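Beta-galactosidase (Streptococcus pneumoniae, PDB 4CU9) releases terminal beta-linked galactose from glycans as a multimodular enzyme, of which this fragment is a carbohydrate-binding module that probably recognises galactose-containing glycans. Local coordinates at residues A[78-83]-A[179-185]; A[98-104]-A[131-137]. All blocks are in the same frame, centred on the assembly; numbering follows the deposited sequence.

Contact 1 (A[78-83]-A[179-185]); sequences TVAQAK and MTFLAPS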
loop_
_atom_site.group_PDB
_atom_site.type_symbol
_atom_site.label_atom_id
_atom_site.label_comp_id
_atom_site.label_asym_id
_atom_site.label_seq_id
_atom_site.Cartn_x
_atom_site.Cartn_y
_atom_site.Cartn_z
ATOM N N THR A 78 -4.162 -8.914 -14.582
ATOM C CA THR A 78 -5.046 -9.798 -13.829
ATOM C C THR A 78 -4.301 -10.334 -12.601
ATOM O O THR A 78 -3.246 -10.958 -12.716
ATOM C CB THR A 78 -5.580 -10.970 -14.678
ATOM O OG1 THR A 78 -6.321 -10.472 -15.789
ATOM C CG2 THR A 78 -6.482 -11.863 -13.873
ATOM N N VAL A 79 -4.872 -10.121 -11.426
ATOM C CA VAL A 79 -4.236 -10.556 -10.163
ATOM C C VAL A 79 -5.180 -11.377 -9.293
ATOM O O VAL A 79 -6.370 -11.198 -9.323
ATOM C CB VAL A 79 -3.647 -9.369 -9.365
ATOM C CG1 VAL A 79 -2.510 -8.735 -10.164
ATOM C CG2 VAL A 79 -4.695 -8.307 -9.068
ATOM N N ALA A 80 -4.633 -12.319 -8.547
ATOM C CA ALA A 80 -5.431 -13.190 -7.682
ATOM C C ALA A 80 -4.684 -13.556 -6.401
ATOM O O ALA A 80 -5.153 -14.377 -5.600
ATOM C CB ALA A 80 -5.844 -14.463 -8.440
ATOM N N GLN A 81 -3.486 -13.029 -6.235
ATOM C CA GLN A 81 -2.692 -13.342 -5.056
ATOM C C GLN A 81 -1.946 -12.072 -4.639
ATOM O O GLN A 81 -1.708 -11.173 -5.459
ATOM C CB GLN A 81 -1.700 -14.465 -5.351
ATOM C CG GLN A 81 -2.334 -15.741 -5.942
ATOM C CD GLN A 81 -1.297 -16.813 -6.187
ATOM O OE1 GLN A 81 -0.872 -17.055 -7.324
ATOM N NE2 GLN A 81 -0.876 -17.444 -5.130
ATOM N N ALA A 82 -1.585 -12.016 -3.371
ATOM C CA ALA A 82 -0.843 -10.885 -2.833
ATOM C C ALA A 82 0.047 -11.356 -1.722
ATOM O O ALA A 82 -0.192 -12.391 -1.094
ATOM C CB ALA A 82 -1.779 -9.801 -2.334
ATOM N N LYS A 83 1.088 -10.577 -1.477
ATOM C CA LYS A 83 1.978 -10.785 -0.341
ATOM C C LYS A 83 2.115 -9.495 0.425
ATOM O O LYS A 83 2.201 -8.406 -0.172
ATOM C CB LYS A 83 3.360 -11.216 -0.781
ATOM C CG LYS A 83 3.342 -12.631 -1.324
ATOM C CD LYS A 83 4.635 -12.957 -2.017
ATOM C CE LYS A 83 4.570 -14.312 -2.687
ATOM N NZ LYS A 83 4.908 -15.381 -1.718
ATOM N N MET A 179 5.036 -5.113 -0.386
ATOM C CA MET A 179 3.657 -5.356 -0.796
ATOM C C MET A 179 3.735 -5.779 -2.248
ATOM O O MET A 179 4.312 -5.053 -3.054
ATOM C CB MET A 179 2.844 -4.081 -0.657
ATOM C CG MET A 179 1.470 -4.136 -1.259
ATOM S SD MET A 179 0.581 -2.592 -1.162
ATOM C CE MET A 179 0.476 -2.223 0.567
ATOM N N THR A 180 3.132 -6.914 -2.577
ATOM C CA THR A 180 3.180 -7.478 -3.926
ATOM C C THR A 180 1.798 -7.991 -4.324
ATOM O O THR A 180 1.032 -8.518 -3.467
ATOM C CB THR A 180 4.174 -8.664 -3.974
ATOM O OG1 THR A 180 5.368 -8.335 -3.266
ATOM C CG2 THR A 180 4.556 -8.989 -5.375
ATOM N N PHE A 181 1.490 -7.850 -5.613
ATOM C CA PHE A 181 0.303 -8.441 -6.209
ATOM C C PHE A 181 0.749 -9.376 -7.314
ATOM O O PHE A 181 1.687 -9.045 -8.042
ATOM C CB PHE A 181 -0.629 -7.361 -6.736
ATOM C CG PHE A 181 -1.079 -6.427 -5.655
ATOM C CD1 PHE A 181 -2.099 -6.793 -4.790
ATOM C CD2 PHE A 181 -0.399 -5.236 -5.427
ATOM C CE1 PHE A 181 -2.485 -5.943 -3.762
ATOM C CE2 PHE A 181 -0.774 -4.389 -4.391
ATOM C CZ PHE A 181 -1.801 -4.763 -3.546
ATOM N N LEU A 182 0.076 -10.516 -7.470
ATOM C CA LEU A 182 0.552 -11.521 -8.419
ATOM C C LEU A 182 -0.576 -12.161 -9.214
ATOM O O LEU A 182 -1.697 -12.182 -8.766
ATOM C CB LEU A 182 1.320 -12.608 -7.688
ATOM C CG LEU A 182 2.589 -12.199 -6.926
ATOM C CD1 LEU A 182 3.162 -13.412 -6.223
ATOM C CD2 LEU A 182 3.655 -11.575 -7.824
ATOM N N ALA A 183 -0.213 -12.716 -10.370
ATOM C CA ALA A 183 -1.116 -13.348 -11.325
ATOM C C ALA A 183 -1.729 -14.582 -10.710
ATOM O O ALA A 183 -1.168 -15.136 -9.781
ATOM C CB ALA A 183 -0.374 -13.734 -12.618
ATOM N N PRO A 184 -2.888 -15.013 -11.225
ATOM C CA PRO A 184 -3.453 -16.280 -10.758
ATOM C C PRO A 184 -2.529 -17.481 -10.919
ATOM O O PRO A 184 -1.657 -17.490 -11.803
ATOM C CB PRO A 184 -4.694 -16.483 -11.659
ATOM C CG PRO A 184 -4.975 -15.146 -12.264
ATOM C CD PRO A 184 -3.693 -14.381 -12.275
ATOM N N SER A 185 -2.745 -18.489 -10.065
ATOM C CA SER A 185 -2.360 -19.862 -10.382
ATOM C C SER A 185 -3.266 -20.306 -11.558
ATOM O O SER A 185 -4.475 -20.124 -11.462
ATOM C CB SER A 185 -2.560 -20.780 -9.167
ATOM O OG SER A 185 -1.675 -20.406 -8.122
HETATM O O HOH W 1 -0.140 -7.115 -1.345
#
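Residues 78-83 and 179-182 run antiparallel, their short axes 4.5 Å apart at closest and 159° between directions, with Gln81 beside Leu182, Ala82 beside Phe181 and Lys83 beside Thr180. At the Lys83 end the pairing is regular. Lys83 N gives a hydrogen bond to Thr180 O at 2.9 Å, and Thr180 N returns one to Lys83 O. A water donates to both of these carbonyl oxygens and sits above the rim of one face of the Phe181 ring. At the other end Leu182 O takes two N-H groups. Ala80 N reaches Leu182 O at 2.9 Å, almost in line with the carbonyl bond. Gln81 N donates to Leu182 O at 3.2 Å, on a more bent path.

The side chains of Ala82 and Phe181 lie on the inner face. Ala82 CB meets Phe181 CD1 at 3.9 Å, and Val79 CG1 touches Phe181 CB at 4.1 Å. Trp163 meets the Phe181 ring with its plane nearly parallel, and Phe68 and Met161 add to this core. On the other face Lys83 lies obliquely across Leu182, its CE 3.9 Å from Leu182 CD1. The lysine chain is extended to CE and then bends (chi4 -85°), and NZ makes a salt bridge with Glu148 and a hydrogen bond to Asn150. Past the strand end, Pro184 continues the apolar contact. Its CG lies 4.0 Å from Thr78 CG2, the two side chains meeting at about a right angle, and its CB packs on Ala80 CB. Ala80 also lies against Ala155 of strand 149-158.

Ala80 and Gln81 both face Leu182, which is a classic beta bulge. It lies where the antiparallel pairing of strands 73-86 and 173-182 ends, in the beta-sandwich of a galactose-binding-like domain.

Contact 2 (A[98-104]-A[131-137]); sequences LVLERYV and NWEAVPY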
loop_
_atom_site.group_PDB
_atom_site.type_symbol
_atom_site.label_atom_id
_atom_site.label_comp_id
_atom_site.label_asym_id
_atom_site.label_seq_id
_atom_site.Cartn_x
_atom_site.Cartn_y
_atom_site.Cartn_z
ATOM N N LEU A 98 -7.697 -4.380 7.652
ATOM C CA LEU A 98 -7.008 -4.548 6.354
ATOM C C LEU A 98 -8.112 -4.837 5.332
ATOM O O LEU A 98 -8.809 -5.860 5.452
ATOM C CB LEU A 98 -6.024 -5.763 6.489
ATOM C CG LEU A 98 -5.108 -6.186 5.362
ATOM C CD1 LEU A 98 -4.059 -5.127 5.027
ATOM C CD2 LEU A 98 -4.390 -7.484 5.646
ATOM N N VAL A 99 -8.331 -3.940 4.373
ATOM C CA VAL A 99 -9.299 -4.163 3.282
ATOM C C VAL A 99 -8.548 -4.127 1.960
ATOM O O VAL A 99 -7.753 -3.163 1.696
ATOM C CB VAL A 99 -10.387 -3.070 3.233
ATOM C CG1 VAL A 99 -11.317 -3.279 2.057
ATOM C CG2 VAL A 99 -11.141 -3.023 4.556
ATOM N N LEU A 100 -8.746 -5.150 1.142
ATOM C CA LEU A 100 -8.174 -5.166 -0.214
ATOM C C LEU A 100 -9.120 -4.459 -1.166
ATOM O O LEU A 100 -10.300 -4.773 -1.231
ATOM C CB LEU A 100 -7.940 -6.601 -0.707
ATOM C CG LEU A 100 -7.365 -6.807 -2.117
ATOM C CD1 LEU A 100 -5.972 -6.201 -2.239
ATOM C CD2 LEU A 100 -7.299 -8.291 -2.439
ATOM N N GLU A 101 -8.587 -3.586 -2.001
ATOM C CA GLU A 101 -9.373 -2.899 -2.991
ATOM C C GLU A 101 -8.720 -2.818 -4.348
ATOM O O GLU A 101 -7.494 -2.700 -4.495
ATOM C CB GLU A 101 -9.708 -1.473 -2.529
ATOM C CG GLU A 101 -10.518 -1.432 -1.253
ATOM C CD GLU A 101 -10.786 -0.035 -0.723
ATOM O OE1 GLU A 101 -9.895 0.836 -0.842
ATOM O OE2 GLU A 101 -11.909 0.172 -0.186
ATOM N N ARG A 102 -9.573 -2.849 -5.366
ATOM C CA ARG A 102 -9.132 -2.685 -6.744
ATOM C C ARG A 102 -9.619 -1.348 -7.279
ATOM O O ARG A 102 -10.705 -0.897 -6.946
ATOM C CB ARG A 102 -9.639 -3.841 -7.621
ATOM C CG ARG A 102 -11.146 -3.934 -7.740
ATOM C CD ARG A 102 -11.546 -5.183 -8.525
ATOM N NE ARG A 102 -12.993 -5.406 -8.561
ATOM C CZ ARG A 102 -13.811 -4.959 -9.506
ATOM N NH1 ARG A 102 -13.356 -4.240 -10.510
ATOM N NH2 ARG A 102 -15.102 -5.251 -9.448
ATOM N N TYR A 103 -8.810 -0.708 -8.119
ATOM C CA TYR A 103 -9.164 0.587 -8.651
ATOM C C TYR A 103 -10.267 0.427 -9.704
ATOM O O TYR A 103 -10.149 -0.397 -10.586
ATOM C CB TYR A 103 -7.940 1.290 -9.219
ATOM C CG TYR A 103 -8.234 2.669 -9.725
ATOM C CD1 TYR A 103 -8.525 3.699 -8.830
ATOM C CD2 TYR A 103 -8.245 2.950 -11.100
ATOM C CE1 TYR A 103 -8.814 4.965 -9.300
ATOM C CE2 TYR A 103 -8.554 4.217 -11.567
ATOM C CZ TYR A 103 -8.824 5.216 -10.657
ATOM O OH TYR A 103 -9.106 6.499 -11.088
ATOM N N VAL A 104 -11.323 1.218 -9.584
ATOM C CA VAL A 104 -12.432 1.191 -10.541
ATOM C C VAL A 104 -12.781 2.611 -10.999
ATOM O O VAL A 104 -13.861 2.830 -11.562
ATOM C CB VAL A 104 -13.691 0.554 -9.931
ATOM C CG1 VAL A 104 -13.508 -0.939 -9.629
ATOM C CG2 VAL A 104 -14.121 1.299 -8.664
ATOM N N ASN A 131 -13.854 5.375 -5.999
ATOM C CA ASN A 131 -13.034 4.817 -7.090
ATOM C C ASN A 131 -12.301 3.533 -6.710
ATOM O O ASN A 131 -11.437 3.058 -7.471
ATOM C CB ASN A 131 -12.040 5.869 -7.553
ATOM C CG ASN A 131 -12.705 7.008 -8.315
ATOM O OD1 ASN A 131 -13.787 6.835 -8.856
ATOM N ND2 ASN A 131 -12.055 8.187 -8.348
ATOM N N TRP A 132 -12.688 2.941 -5.578
ATOM C CA TRP A 132 -12.032 1.740 -5.067
ATOM C C TRP A 132 -13.154 0.759 -4.673
ATOM O O TRP A 132 -14.101 1.144 -3.970
ATOM C CB TRP A 132 -11.152 2.059 -3.875
ATOM C CG TRP A 132 -9.984 2.964 -4.234
ATOM C CD1 TRP A 132 -9.927 4.296 -4.076
ATOM C CD2 TRP A 132 -8.746 2.576 -4.809
ATOM N NE1 TRP A 132 -8.713 4.800 -4.501
ATOM C CE2 TRP A 132 -7.973 3.758 -4.990
ATOM C CE3 TRP A 132 -8.200 1.352 -5.201
ATOM C CZ2 TRP A 132 -6.706 3.722 -5.510
ATOM C CZ3 TRP A 132 -6.958 1.331 -5.729
ATOM C CH2 TRP A 132 -6.215 2.491 -5.888
ATOM N N GLU A 133 -12.996 -0.478 -5.105
ATOM C CA GLU A 133 -13.953 -1.565 -4.813
ATOM C C GLU A 133 -13.278 -2.654 -3.973
ATOM O O GLU A 133 -12.222 -3.187 -4.353
ATOM C CB GLU A 133 -14.479 -2.123 -6.141
ATOM C CG GLU A 133 -15.404 -3.332 -6.035
ATOM C CD GLU A 133 -16.834 -2.996 -5.727
ATOM O OE1 GLU A 133 -17.121 -1.852 -5.283
ATOM O OE2 GLU A 133 -17.690 -3.897 -5.934
ATOM N N ALA A 134 -13.927 -3.010 -2.859
ATOM C CA ALA A 134 -13.449 -4.051 -1.963
ATOM C C ALA A 134 -13.384 -5.423 -2.632
ATOM O O ALA A 134 -14.274 -5.807 -3.427
ATOM C CB ALA A 134 -14.311 -4.140 -0.698
ATOM N N VAL A 135 -12.341 -6.161 -2.286
ATOM C CA VAL A 135 -12.113 -7.502 -2.836
ATOM C C VAL A 135 -12.030 -8.473 -1.646
ATOM O O VAL A 135 -11.153 -8.331 -0.795
ATOM C CB VAL A 135 -10.855 -7.523 -3.733
ATOM C CG1 VAL A 135 -10.483 -8.933 -4.170
ATOM C CG2 VAL A 135 -11.041 -6.625 -4.958
ATOM N N PRO A 136 -12.972 -9.450 -1.550
ATOM C CA PRO A 136 -12.837 -10.391 -0.438
ATOM C C PRO A 136 -11.587 -11.250 -0.611
ATOM O O PRO A 136 -11.206 -11.577 -1.729
ATOM C CB PRO A 136 -14.136 -11.251 -0.523
ATOM C CG PRO A 136 -15.043 -10.531 -1.442
ATOM C CD PRO A 136 -14.161 -9.756 -2.382
ATOM N N TYR A 137 -10.926 -11.608 0.480
ATOM C CA TYR A 137 -9.649 -12.307 0.377
ATOM C C TYR A 137 -9.503 -13.318 1.531
ATOM O O TYR A 137 -10.260 -13.259 2.533
ATOM C CB TYR A 137 -8.483 -11.256 0.350
ATOM C CG TYR A 137 -8.276 -10.537 1.652
ATOM C CD1 TYR A 137 -7.469 -11.065 2.628
ATOM C CD2 TYR A 137 -8.936 -9.352 1.932
ATOM C CE1 TYR A 137 -7.289 -10.429 3.839
ATOM C CE2 TYR A 137 -8.782 -8.709 3.140
ATOM C CZ TYR A 137 -7.959 -9.253 4.090
ATOM O OH TYR A 137 -7.800 -8.613 5.288
HETATM O O HOH W 2 -11.096 -6.741 1.413
HETATM O O HOH W 3 -14.294 -6.828 -6.353
#
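Tyr103 directs an edge of its ring at the face of Trp132, with planes at 68° and centroids 5.2 Å apart. Tyr103 CB also lies over the indole six-membered ring, a CH-pi contact. The tyrosine CG is anti to its own N (chi1 -177°), which brings CD1 over the indole rim. Trp132 NE1 is hydrogen-bonded to the carbonyl oxygen of Phe126, and Arg162 makes a cation-pi contact with the indole. Glu101 crosses Trp132 at about a right angle, OE1 3.5 Å from Trp132 CB. Its carboxylate forms salt bridges with Arg162 and Arg164.

The backbones form an antiparallel, strongly twisted strand pair in the beta-sandwich, directions 131° apart. Arg102 N donates to Glu133 O at 2.9 Å, and Glu133 N to Arg102 O.

Across the sheet from Trp132, Arg102 and Glu133 run side by side. Their flat ends are nearly perpendicular. Arg102 NH2 is 4.6 Å from Glu133 OE2, too far for a salt bridge and well off the guanidinium plane. A water in the guanidinium plane links Arg102 NE to Ala134 O. Leu100 CD2 meets Val135 CG1 at 3.7 Å. Tyr137 OH donates to Leu98 O at 2.9 Å from above the carbonyl plane.

In the fold
Contacts 1 and 2 lie on strands linked edge to edge round the beta-sandwich, with centres 13 Å apart. They touch in the core, where Phe181 CE1 lies 3.8 Å from Leu100 CD1. Trp163 of strand 160-166 joins them further: it meets Phe181 of contact 1 and also Leu98, Leu100 and Tyr137 of contact 2. Phe153 of strand 149-158 likewise packs on both. In sequence, contact 2 falls between the segments of contact 1. The calcium ion lies about 8 Å from the side chain of Thr180 in contact 1, and Ile177 and Glu178 of its site directly precede residues 179-185. Beside contact 2, a bound 1,2-ethanediol, probably from the crystallisation liquor, lies about 4 Å from the Trp132 side chain.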